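Local coordinates for triacylglycerol lipase (Yarrowia lipolytica, PDB 3O0D), which probably hydrolyses the ester bonds of triacylglycerols, as expected of an extracellular class 3 lipase of the alpha/beta-hydrolase family, at residues A[152-160]-A[175-183]; A[72-83]-A[136-147]. One frame throughout, in Å; residues are numbered along the deposited sequence.

Interaction 1. Residues A[152-160]-A[175-183]. With NAG (2-acetamido-2-deoxy-beta-D-glucopyranose), chain H.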
loop_
_atom_site.group_PDB
_atom_site.type_symbol
_atom_site.label_atom_id
_atom_site.label_comp_id
_atom_site.label_asym_id
_atom_site.label_seq_id
_atom_site.Cartn_x
_atom_site.Cartn_y
_atom_site.Cartn_z
ATOM N N PRO A 152 -19.467 -13.309 -2.447
ATOM C CA PRO A 152 -19.460 -12.881 -1.025
ATOM C C PRO A 152 -18.536 -13.658 -0.111
ATOM O O PRO A 152 -18.181 -13.196 0.982
ATOM C CB PRO A 152 -20.924 -13.178 -0.571
ATOM C CG PRO A 152 -21.489 -13.958 -1.608
ATOM C CD PRO A 152 -20.727 -13.886 -2.888
ATOM N N ASP A 153 -18.052 -14.810 -0.607
ATOM C CA ASP A 153 -17.082 -15.523 0.199
ATOM C C ASP A 153 -15.617 -15.358 -0.301
ATOM O O ASP A 153 -14.720 -15.921 0.271
ATOM C CB ASP A 153 -17.479 -16.993 0.450
ATOM C CG ASP A 153 -17.361 -17.891 -0.718
ATOM O OD1 ASP A 153 -16.922 -17.477 -1.809
ATOM O OD2 ASP A 153 -17.750 -19.093 -0.531
ATOM N N TYR A 154 -15.421 -14.491 -1.302
ATOM C CA TYR A 154 -13.980 -14.134 -1.680
ATOM C C TYR A 154 -13.344 -13.166 -0.699
ATOM O O TYR A 154 -14.032 -12.301 -0.140
ATOM C CB TYR A 154 -13.929 -13.602 -3.133
ATOM C CG TYR A 154 -14.100 -14.605 -4.253
ATOM C CD1 TYR A 154 -14.766 -15.883 -4.076
ATOM C CD2 TYR A 154 -13.611 -14.299 -5.506
ATOM C CE1 TYR A 154 -14.929 -16.756 -5.156
ATOM C CE2 TYR A 154 -13.814 -15.127 -6.570
ATOM C CZ TYR A 154 -14.412 -16.401 -6.393
ATOM O OH TYR A 154 -14.494 -17.138 -7.517
ATOM N N GLN A 155 -12.052 -13.301 -0.476
ATOM C CA GLN A 155 -11.280 -12.427 0.432
ATOM C C GLN A 155 -10.994 -11.155 -0.391
ATOM O O GLN A 155 -10.588 -11.259 -1.561
ATOM C CB GLN A 155 -9.899 -13.034 0.769
ATOM C CG GLN A 155 -9.064 -12.138 1.670
ATOM C CD GLN A 155 -7.675 -12.681 1.981
ATOM O OE1 GLN A 155 -6.941 -13.121 1.077
ATOM N NE2 GLN A 155 -7.309 -12.651 3.251
ATOM N N ILE A 156 -11.156 -9.988 0.222
ATOM C CA ILE A 156 -10.834 -8.690 -0.405
ATOM C C ILE A 156 -9.385 -8.380 -0.092
ATOM O O ILE A 156 -8.978 -8.454 1.066
ATOM C CB ILE A 156 -11.719 -7.616 0.247
ATOM C CG1 ILE A 156 -13.197 -7.910 -0.028
ATOM C CG2 ILE A 156 -11.319 -6.178 -0.216
ATOM C CD1 ILE A 156 -14.150 -7.262 1.013
ATOM N N ALA A 157 -8.611 -8.018 -1.125
ATOM C CA ALA A 157 -7.203 -7.639 -0.938
ATOM C C ALA A 157 -6.966 -6.278 -1.615
ATOM O O ALA A 157 -7.345 -6.139 -2.807
ATOM C CB ALA A 157 -6.255 -8.678 -1.622
ATOM N N VAL A 158 -6.384 -5.350 -0.841
ATOM C CA VAL A 158 -6.141 -3.980 -1.368
ATOM C C VAL A 158 -4.634 -3.816 -1.414
ATOM O O VAL A 158 -3.979 -4.071 -0.409
ATOM C CB VAL A 158 -6.742 -2.928 -0.495
ATOM C CG1 VAL A 158 -6.760 -1.582 -1.285
ATOM C CG2 VAL A 158 -8.198 -3.367 -0.230
ATOM N N THR A 159 -4.134 -3.397 -2.568
ATOM C CA THR A 159 -2.660 -3.185 -2.680
ATOM C C THR A 159 -2.345 -1.956 -3.518
ATOM O O THR A 159 -3.131 -1.497 -4.297
ATOM C CB THR A 159 -1.927 -4.489 -3.173
ATOM O OG1 THR A 159 -0.489 -4.314 -3.047
ATOM C CG2 THR A 159 -2.240 -4.755 -4.567
ATOM N N GLY A 160 -1.169 -1.416 -3.285
ATOM C CA GLY A 160 -0.752 -0.287 -4.184
ATOM C C GLY A 160 0.676 0.059 -3.823
ATOM O O GLY A 160 1.151 -0.138 -2.697
ATOM N N LEU A 175 -12.666 -0.321 4.660
ATOM C CA LEU A 175 -13.346 -1.631 4.539
ATOM C C LEU A 175 -13.422 -2.318 5.922
ATOM O O LEU A 175 -14.446 -2.939 6.257
ATOM C CB LEU A 175 -12.561 -2.521 3.567
ATOM C CG LEU A 175 -12.785 -2.122 2.124
ATOM C CD1 LEU A 175 -11.772 -2.946 1.170
ATOM C CD2 LEU A 175 -14.222 -2.315 1.595
ATOM N N LYS A 176 -12.356 -2.237 6.698
ATOM C CA LYS A 176 -12.247 -2.879 7.977
ATOM C C LYS A 176 -13.198 -2.255 9.047
ATOM O O LYS A 176 -13.951 -2.960 9.692
ATOM C CB LYS A 176 -10.800 -2.802 8.427
ATOM C CG LYS A 176 -10.563 -3.141 9.866
ATOM C CD LYS A 176 -10.489 -4.594 10.086
ATOM C CE LYS A 176 -9.075 -4.973 10.510
ATOM N NZ LYS A 176 -9.037 -6.410 10.861
ATOM N N VAL A 177 -13.240 -0.951 9.163
ATOM C CA VAL A 177 -14.231 -0.376 10.055
ATOM C C VAL A 177 -15.674 -0.541 9.545
ATOM O O VAL A 177 -16.588 -0.435 10.315
ATOM C CB VAL A 177 -13.976 1.132 10.432
ATOM C CG1 VAL A 177 -12.680 1.335 11.052
ATOM C CG2 VAL A 177 -14.210 1.981 9.342
ATOM N N ASN A 178 -15.857 -0.780 8.267
ATOM C CA ASN A 178 -17.203 -0.965 7.703
ATOM C C ASN A 178 -17.638 -2.426 7.559
ATOM O O ASN A 178 -18.506 -2.739 6.742
ATOM C CB ASN A 178 -17.425 -0.213 6.411
ATOM C CG ASN A 178 -17.481 1.310 6.664
ATOM O OD1 ASN A 178 -16.629 2.099 6.187
ATOM N ND2 ASN A 178 -18.476 1.712 7.456
ATOM N N GLY A 179 -16.971 -3.280 8.342
ATOM C CA GLY A 179 -17.448 -4.667 8.540
ATOM C C GLY A 179 -16.832 -5.724 7.656
ATOM O O GLY A 179 -17.342 -6.866 7.582
ATOM N N HIS A 180 -15.846 -5.330 6.867
ATOM C CA HIS A 180 -15.197 -6.325 6.014
ATOM C C HIS A 180 -13.863 -6.710 6.683
ATOM O O HIS A 180 -13.457 -6.165 7.738
ATOM C CB HIS A 180 -14.959 -5.737 4.603
ATOM C CG HIS A 180 -16.203 -5.259 3.928
ATOM N ND1 HIS A 180 -17.017 -6.098 3.205
ATOM C CD2 HIS A 180 -16.805 -4.030 3.895
ATOM C CE1 HIS A 180 -18.018 -5.410 2.681
ATOM N NE2 HIS A 180 -17.928 -4.151 3.092
ATOM N N ASP A 181 -13.158 -7.666 6.091
ATOM C CA ASP A 181 -11.935 -8.202 6.700
ATOM C C ASP A 181 -10.812 -8.226 5.583
ATOM O O ASP A 181 -10.363 -9.310 5.137
ATOM C CB ASP A 181 -12.216 -9.648 7.136
ATOM C CG ASP A 181 -11.104 -10.269 7.903
ATOM O OD1 ASP A 181 -10.175 -9.598 8.363
ATOM O OD2 ASP A 181 -11.121 -11.540 8.052
ATOM N N PRO A 182 -10.442 -7.064 5.090
ATOM C CA PRO A 182 -9.560 -6.979 3.956
ATOM C C PRO A 182 -8.126 -7.383 4.307
ATOM O O PRO A 182 -7.676 -7.134 5.430
ATOM C CB PRO A 182 -9.615 -5.479 3.636
ATOM C CG PRO A 182 -9.719 -4.863 5.025
ATOM C CD PRO A 182 -10.837 -5.709 5.591
ATOM N N LEU A 183 -7.372 -7.874 3.316
ATOM C CA LEU A 183 -5.876 -7.944 3.371
ATOM C C LEU A 183 -5.343 -6.666 2.731
ATOM O O LEU A 183 -5.826 -6.299 1.716
ATOM C CB LEU A 183 -5.450 -9.160 2.494
ATOM C CG LEU A 183 -3.901 -9.248 2.370
ATOM C CD1 LEU A 183 -3.033 -9.378 3.660
ATOM C CD2 LEU A 183 -3.723 -10.424 1.350
HETATM C C1 NAG H . -19.287 1.680 2.956
HETATM C C2 NAG H . -18.739 0.364 2.360
HETATM C C3 NAG H . -19.841 -0.685 2.432
HETATM C C4 NAG H . -20.366 -0.831 3.864
HETATM C C5 NAG H . -20.879 0.530 4.267
HETATM C C6 NAG H . -21.634 0.622 5.607
HETATM C C7 NAG H . -17.065 0.601 0.574
HETATM C C8 NAG H . -16.793 0.680 -0.900
HETATM N N2 NAG H . -18.343 0.486 0.955
HETATM O O3 NAG H . -19.303 -1.929 1.943
HETATM O O4 NAG H . -21.489 -1.718 3.856
HETATM O O5 NAG H . -19.745 1.423 4.254
HETATM O O6 NAG H . -20.906 -0.083 6.547
HETATM O O7 NAG H . -16.162 0.671 1.389
HETATM O O HOH W 1 -9.598 -11.738 5.097
HETATM O O HOH W 2 -12.122 -10.076 2.909
#

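Interaction 2. Residues A[72-83]-A[136-147]. With NAG (2-acetamido-2-deoxy-beta-D-glucopyranose), chain H; NAG (2-acetamido-2-deoxy-beta-D-glucopyranose), chain I.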
loop_
_atom_site.group_PDB
_atom_site.type_symbol
_atom_site.label_atom_id
_atom_site.label_comp_id
_atom_site.label_asym_id
_atom_site.label_seq_id
_atom_site.Cartn_x
_atom_site.Cartn_y
_atom_site.Cartn_z
ATOM N N LEU A 72 -10.026 -2.880 -10.514
ATOM C CA LEU A 72 -10.707 -3.823 -9.667
ATOM C C LEU A 72 -10.695 -5.088 -10.461
ATOM O O LEU A 72 -11.133 -5.161 -11.632
ATOM C CB LEU A 72 -12.151 -3.304 -9.443
ATOM C CG LEU A 72 -13.115 -4.157 -8.612
ATOM C CD1 LEU A 72 -12.624 -4.498 -7.218
ATOM C CD2 LEU A 72 -14.503 -3.421 -8.601
ATOM N N ALA A 73 -10.278 -6.227 -9.808
ATOM C CA ALA A 73 -10.322 -7.503 -10.555
ATOM C C ALA A 73 -10.774 -8.621 -9.598
ATOM O O ALA A 73 -10.766 -8.422 -8.376
ATOM C CB ALA A 73 -8.893 -7.846 -11.041
ATOM N N VAL A 74 -11.157 -9.774 -10.181
ATOM C CA VAL A 74 -11.610 -10.946 -9.372
ATOM C C VAL A 74 -10.710 -12.129 -9.798
ATOM O O VAL A 74 -10.606 -12.437 -10.983
ATOM C CB VAL A 74 -13.056 -11.276 -9.690
ATOM C CG1 VAL A 74 -13.452 -12.548 -8.853
ATOM C CG2 VAL A 74 -13.942 -10.088 -9.250
ATOM N N ASP A 75 -10.118 -12.794 -8.805
ATOM C CA ASP A 75 -9.182 -13.935 -9.086
ATOM C C ASP A 75 -10.017 -15.149 -8.542
ATOM O O ASP A 75 -10.183 -15.343 -7.322
ATOM C CB ASP A 75 -7.958 -13.753 -8.279
ATOM C CG ASP A 75 -6.898 -14.838 -8.560
ATOM O OD1 ASP A 75 -7.328 -15.969 -8.877
ATOM O OD2 ASP A 75 -5.684 -14.556 -8.437
ATOM N N HIS A 76 -10.527 -15.888 -9.504
ATOM C CA HIS A 76 -11.313 -17.105 -9.249
ATOM C C HIS A 76 -10.395 -18.236 -8.867
ATOM O O HIS A 76 -10.906 -19.288 -8.391
ATOM C CB HIS A 76 -12.042 -17.445 -10.545
ATOM C CG HIS A 76 -13.054 -16.414 -10.940
ATOM N ND1 HIS A 76 -14.191 -16.174 -10.191
ATOM C CD2 HIS A 76 -13.068 -15.512 -11.944
ATOM C CE1 HIS A 76 -14.880 -15.175 -10.737
ATOM N NE2 HIS A 76 -14.232 -14.778 -11.820
ATOM N N ALA A 77 -9.080 -18.125 -9.101
ATOM C CA ALA A 77 -8.174 -19.242 -8.644
ATOM C C ALA A 77 -7.885 -19.068 -7.189
ATOM O O ALA A 77 -7.869 -20.036 -6.411
ATOM C CB ALA A 77 -6.888 -19.287 -9.444
ATOM N N SER A 78 -7.622 -17.862 -6.742
ATOM C CA SER A 78 -7.306 -17.651 -5.332
ATOM C C SER A 78 -8.555 -17.287 -4.507
ATOM O O SER A 78 -8.429 -17.231 -3.250
ATOM C CB SER A 78 -6.219 -16.532 -5.177
ATOM O OG SER A 78 -6.836 -15.307 -5.588
ATOM N N LYS A 79 -9.684 -17.123 -5.186
ATOM C CA LYS A 79 -10.958 -16.652 -4.526
ATOM C C LYS A 79 -10.790 -15.340 -3.789
ATOM O O LYS A 79 -11.011 -15.206 -2.560
ATOM C CB LYS A 79 -11.447 -17.749 -3.522
ATOM C CG LYS A 79 -12.102 -18.985 -4.222
ATOM C CD LYS A 79 -11.085 -19.686 -5.014
ATOM C CE LYS A 79 -11.519 -21.054 -5.736
ATOM N NZ LYS A 79 -10.278 -21.810 -6.164
ATOM N N GLN A 80 -10.305 -14.330 -4.540
ATOM C CA GLN A 80 -10.043 -13.027 -3.964
ATOM C C GLN A 80 -10.599 -11.980 -4.958
ATOM O O GLN A 80 -10.733 -12.237 -6.157
ATOM C CB GLN A 80 -8.538 -12.734 -3.813
ATOM C CG GLN A 80 -7.950 -13.656 -2.685
ATOM C CD GLN A 80 -6.458 -13.489 -2.619
ATOM O OE1 GLN A 80 -5.756 -13.751 -3.585
ATOM N NE2 GLN A 80 -5.973 -12.909 -1.525
ATOM N N ILE A 81 -10.873 -10.831 -4.357
ATOM C CA ILE A 81 -11.219 -9.602 -5.142
ATOM C C ILE A 81 -10.018 -8.671 -4.877
ATOM O O ILE A 81 -9.639 -8.422 -3.728
ATOM C CB ILE A 81 -12.487 -8.959 -4.529
ATOM C CG1 ILE A 81 -13.673 -9.909 -4.776
ATOM C CG2 ILE A 81 -12.726 -7.561 -5.273
ATOM C CD1 ILE A 81 -14.981 -9.569 -3.866
ATOM N N TYR A 82 -9.476 -8.144 -5.973
ATOM C CA TYR A 82 -8.299 -7.232 -5.841
ATOM C C TYR A 82 -8.704 -5.783 -6.140
ATOM O O TYR A 82 -9.342 -5.597 -7.138
ATOM C CB TYR A 82 -7.302 -7.585 -6.906
ATOM C CG TYR A 82 -6.699 -8.960 -6.809
ATOM C CD1 TYR A 82 -6.409 -9.508 -5.580
ATOM C CD2 TYR A 82 -6.371 -9.615 -7.956
ATOM C CE1 TYR A 82 -5.824 -10.824 -5.514
ATOM C CE2 TYR A 82 -5.802 -10.972 -7.913
ATOM C CZ TYR A 82 -5.529 -11.473 -6.662
ATOM O OH TYR A 82 -4.989 -12.736 -6.536
ATOM N N LEU A 83 -8.372 -4.873 -5.234
ATOM C CA LEU A 83 -8.451 -3.450 -5.571
ATOM C C LEU A 83 -6.956 -2.955 -5.565
ATOM O O LEU A 83 -6.280 -3.101 -4.587
ATOM C CB LEU A 83 -9.209 -2.727 -4.471
ATOM C CG LEU A 83 -9.201 -1.178 -4.701
ATOM C CD1 LEU A 83 -9.765 -0.809 -6.064
ATOM C CD2 LEU A 83 -10.060 -0.574 -3.571
ATOM N N THR A 136 -10.241 7.422 -4.637
ATOM C CA THR A 136 -10.445 5.966 -4.938
ATOM C C THR A 136 -11.947 5.573 -4.665
ATOM O O THR A 136 -12.590 5.034 -5.548
ATOM C CB THR A 136 -9.573 5.063 -4.060
ATOM O OG1 THR A 136 -8.232 5.503 -4.044
ATOM C CG2 THR A 136 -9.595 3.568 -4.630
ATOM N N TYR A 137 -12.449 5.968 -3.520
ATOM C CA TYR A 137 -13.829 5.632 -3.112
ATOM C C TYR A 137 -14.840 6.160 -4.160
ATOM O O TYR A 137 -15.738 5.445 -4.682
ATOM C CB TYR A 137 -14.088 6.145 -1.717
ATOM C CG TYR A 137 -15.443 5.683 -1.214
ATOM C CD1 TYR A 137 -15.577 4.515 -0.464
ATOM C CD2 TYR A 137 -16.570 6.374 -1.578
ATOM C CE1 TYR A 137 -16.840 4.064 -0.060
ATOM C CE2 TYR A 137 -17.835 5.932 -1.201
ATOM C CZ TYR A 137 -17.953 4.779 -0.436
ATOM O OH TYR A 137 -19.228 4.389 -0.047
ATOM N N ASN A 138 -14.663 7.445 -4.531
ATOM C CA ASN A 138 -15.616 8.015 -5.444
ATOM C C ASN A 138 -15.587 7.457 -6.795
ATOM O O ASN A 138 -16.594 7.559 -7.501
ATOM C CB ASN A 138 -15.482 9.556 -5.493
ATOM C CG ASN A 138 -15.826 10.219 -4.176
ATOM O OD1 ASN A 138 -15.311 11.304 -3.890
ATOM N ND2 ASN A 138 -16.684 9.627 -3.380
ATOM N N GLN A 139 -14.440 6.821 -7.240
ATOM C CA GLN A 139 -14.391 6.228 -8.551
ATOM C C GLN A 139 -14.799 4.743 -8.622
ATOM O O GLN A 139 -15.235 4.266 -9.651
ATOM C CB GLN A 139 -12.966 6.318 -9.142
ATOM C CG GLN A 139 -12.501 7.807 -9.507
ATOM C CD GLN A 139 -11.163 7.786 -10.162
ATOM O OE1 GLN A 139 -11.034 7.524 -11.363
ATOM N NE2 GLN A 139 -10.151 8.008 -9.375
ATOM N N ILE A 140 -14.587 4.060 -7.526
ATOM C CA ILE A 140 -14.704 2.574 -7.548
ATOM C C ILE A 140 -15.520 1.953 -6.421
ATOM O O ILE A 140 -15.884 0.765 -6.504
ATOM C CB ILE A 140 -13.318 1.888 -7.635
ATOM C CG1 ILE A 140 -13.417 0.517 -8.326
ATOM C CG2 ILE A 140 -12.658 1.820 -6.292
ATOM C CD1 ILE A 140 -13.855 0.533 -9.720
ATOM N N GLY A 141 -15.858 2.731 -5.399
ATOM C CA GLY A 141 -16.464 2.195 -4.221
ATOM C C GLY A 141 -17.760 1.450 -4.520
ATOM O O GLY A 141 -17.932 0.302 -4.023
ATOM N N PRO A 142 -18.677 2.065 -5.278
ATOM C CA PRO A 142 -19.955 1.381 -5.550
ATOM C C PRO A 142 -19.768 0.079 -6.374
ATOM O O PRO A 142 -20.462 -0.966 -6.092
ATOM C CB PRO A 142 -20.765 2.456 -6.345
ATOM C CG PRO A 142 -20.328 3.756 -5.629
ATOM C CD PRO A 142 -18.750 3.496 -5.675
ATOM N N LYS A 143 -18.896 0.133 -7.396
ATOM C CA LYS A 143 -18.571 -1.050 -8.178
ATOM C C LYS A 143 -17.954 -2.154 -7.268
ATOM O O LYS A 143 -18.382 -3.338 -7.419
ATOM C CB LYS A 143 -17.705 -0.791 -9.404
ATOM C CG LYS A 143 -17.630 -1.890 -10.346
ATOM C CD LYS A 143 -18.988 -2.297 -10.880
ATOM C CE LYS A 143 -18.836 -3.097 -12.135
ATOM N NZ LYS A 143 -20.032 -2.880 -12.992
ATOM N N LEU A 144 -17.020 -1.802 -6.376
ATOM C CA LEU A 144 -16.451 -2.785 -5.416
ATOM C C LEU A 144 -17.554 -3.429 -4.560
ATOM O O LEU A 144 -17.670 -4.670 -4.444
ATOM C CB LEU A 144 -15.458 -2.114 -4.497
ATOM C CG LEU A 144 -14.900 -2.950 -3.343
ATOM C CD1 LEU A 144 -14.119 -4.204 -3.905
ATOM C CD2 LEU A 144 -13.983 -2.112 -2.592
ATOM N N ASP A 145 -18.398 -2.571 -3.982
ATOM C CA ASP A 145 -19.557 -3.170 -3.230
ATOM C C ASP A 145 -20.410 -4.149 -4.056
ATOM O O ASP A 145 -20.799 -5.201 -3.541
ATOM C CB ASP A 145 -20.440 -2.022 -2.658
ATOM C CG ASP A 145 -19.943 -1.530 -1.323
ATOM O OD1 ASP A 145 -19.344 -2.297 -0.536
ATOM O OD2 ASP A 145 -20.165 -0.333 -1.009
ATOM N N SER A 146 -20.683 -3.885 -5.327
ATOM C CA SER A 146 -21.485 -4.797 -6.131
ATOM C C SER A 146 -20.724 -6.088 -6.380
ATOM O O SER A 146 -21.299 -7.172 -6.361
ATOM C CB SER A 146 -21.977 -4.218 -7.452
ATOM O OG SER A 146 -20.958 -4.130 -8.410
ATOM N N VAL A 147 -19.409 -5.961 -6.584
ATOM C CA VAL A 147 -18.582 -7.166 -6.799
ATOM C C VAL A 147 -18.488 -7.986 -5.488
ATOM O O VAL A 147 -18.514 -9.236 -5.522
ATOM C CB VAL A 147 -17.130 -6.772 -7.379
ATOM C CG1 VAL A 147 -16.225 -8.067 -7.502
ATOM C CG2 VAL A 147 -17.284 -6.199 -8.846
HETATM C C1 NAG H . -19.287 1.680 2.956
HETATM C C2 NAG H . -18.739 0.364 2.360
HETATM C C3 NAG H . -19.841 -0.685 2.432
HETATM C C4 NAG H . -20.366 -0.831 3.864
HETATM C C5 NAG H . -20.879 0.530 4.267
HETATM C C6 NAG H . -21.634 0.622 5.607
HETATM C C7 NAG H . -17.065 0.601 0.574
HETATM C C8 NAG H . -16.793 0.680 -0.900
HETATM N N2 NAG H . -18.343 0.486 0.955
HETATM O O3 NAG H . -19.303 -1.929 1.943
HETATM O O4 NAG H . -21.489 -1.718 3.856
HETATM O O5 NAG H . -19.745 1.423 4.254
HETATM O O6 NAG H . -20.906 -0.083 6.547
HETATM O O7 NAG H . -16.162 0.671 1.389
HETATM C C1 NAG I . -14.962 12.527 0.486
HETATM C C2 NAG I . -15.044 13.955 1.015
HETATM C C3 NAG I . -16.461 14.166 1.538
HETATM C C4 NAG I . -17.566 13.759 0.564
HETATM C C5 NAG I . -17.327 12.342 0.044
HETATM C C6 NAG I . -18.159 11.925 -1.162
HETATM C C7 NAG I . -12.978 14.908 1.859
HETATM C C8 NAG I . -12.057 15.172 2.986
HETATM N N2 NAG I . -14.109 14.209 2.084
HETATM O O3 NAG I . -16.644 15.525 1.972
HETATM O O4 NAG I . -18.759 13.774 1.337
HETATM O O5 NAG I . -15.985 12.231 -0.433
HETATM O O6 NAG I . -18.199 10.515 -1.134
HETATM O O7 NAG I . -12.696 15.329 0.753
#

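Interaction 1. Residues A[152-160]-A[175-183]
Ile156 and Leu183 belong to the beta-alpha-beta crossover in which strand 155-161 leads through helix 163-177 into the parallel strand 183-187 of the central sheet. Leu183 enters the sheet in parallel register with Ala157: its N donates to Ile156 O at 2.8 Å, in the plane of that carbonyl (N-H...O 165°), and its O accepts from Val158 N at 2.8 Å. The same two oxygens also receive CA-H contacts, from Pro182 CA and Ala157 CA respectively.

On the face bearing Ile156 and Val158, the side chains meet the last turn of the helix. Ile156 has two conformers; in the one described, chi1 of -63° sets CG2 opposite the backbone N, where it reaches Leu175 CD1 at 3.5 Å, and Val158 CG2 lies 3.9 Å from the same methyl. Ile156 CD1 there approaches the His180 ring obliquely, near ND1. At the ring edge NE2 donates to O3 of a glycan NAG (2.9 Å), fixing the ring's outer end. A Schellman motif with Gly179 at positive phi turns the chain out of the helix toward His180. Before strand pairing begins, one water joins Gln155 NE2 and another Ile156 N to Asp181 O; Gln155 OE1 is hydrogen-bonded to Gln80 of strand 80-87.

Around this unit, strand 80-87 flanks strand 155-161, helix 12-27 covers Ala157 and Leu183 through Tyr21, and helix 195-206 packs against Lys176 and Val177.

Interaction 2. Residues A[72-83]-A[136-147]
Leu72, Leu83 and Val147 bury the most surface where helix 127-150 packs on the hairpin of strands 68-75 and 80-87, a helix-on-sheet layer of the alpha/beta-hydrolase fold. The helical segment runs nearly antiparallel to strand 80-83 (175°) and within 22° of the direction of strand 72-75, its axis about 10 Å from either strand.

Leu72, with CG anti to the backbone N (chi1 178°), sets both methyls against Leu144, one on its side chain and one on its backbone. CD1 meets Leu144 CD1 at 3.6 Å, the two side chains crossing at about a right angle, while CD2 rests against the backbone of Leu144 and touches Val147 CG2 at 3.9 Å and the aliphatic CG of Lys143. Leu83 serves the preceding turns: its CD1 meets Ile140 CG2 at 3.9 Å, the two side chains lying alongside and pointing opposite ways, and its CD2 approaches Thr136 and Leu144. Phe171 of helix 163-177 closes in on both Leu83 and Leu144.

Asp145, on the far side of the helix, holds the NAG near Asn113: OD1 accepts from the sugar O3 at 2.5 Å and OD2 from the amide N2 at 2.8 Å. An alanine here is likely to leave both sugar donors without their carboxylate mate and the acetamide freer to turn. Near the hairpin turn, Val147 CG1 touches a residue of each strand, 3.5 Å from Val74 CG2 and 4.1 Å from Ile81 CD1.

Interactions 1 and 2 lie on the same sheet, their centres about 9 Å apart, and meet where strand 80-87 runs beside strand 155-161: Ala157 N lies 2.8 Å from Ile81 O and Gln155 OE1 2.8 Å from Gln80 NE2, both probable hydrogen bonds. In the chain, helix 127-150 of interaction 2 leads through a short loop into strand 155-161 of interaction 1. Away from the sheet they share one glycan NAG, whose O3 sits between His180 of interaction 1 and Asp145 of interaction 2; this is a sugar attached to the protein, not a substrate. Gly160 of interaction 1 opens a GxSxG pattern consistent with the lipase nucleophile elbow.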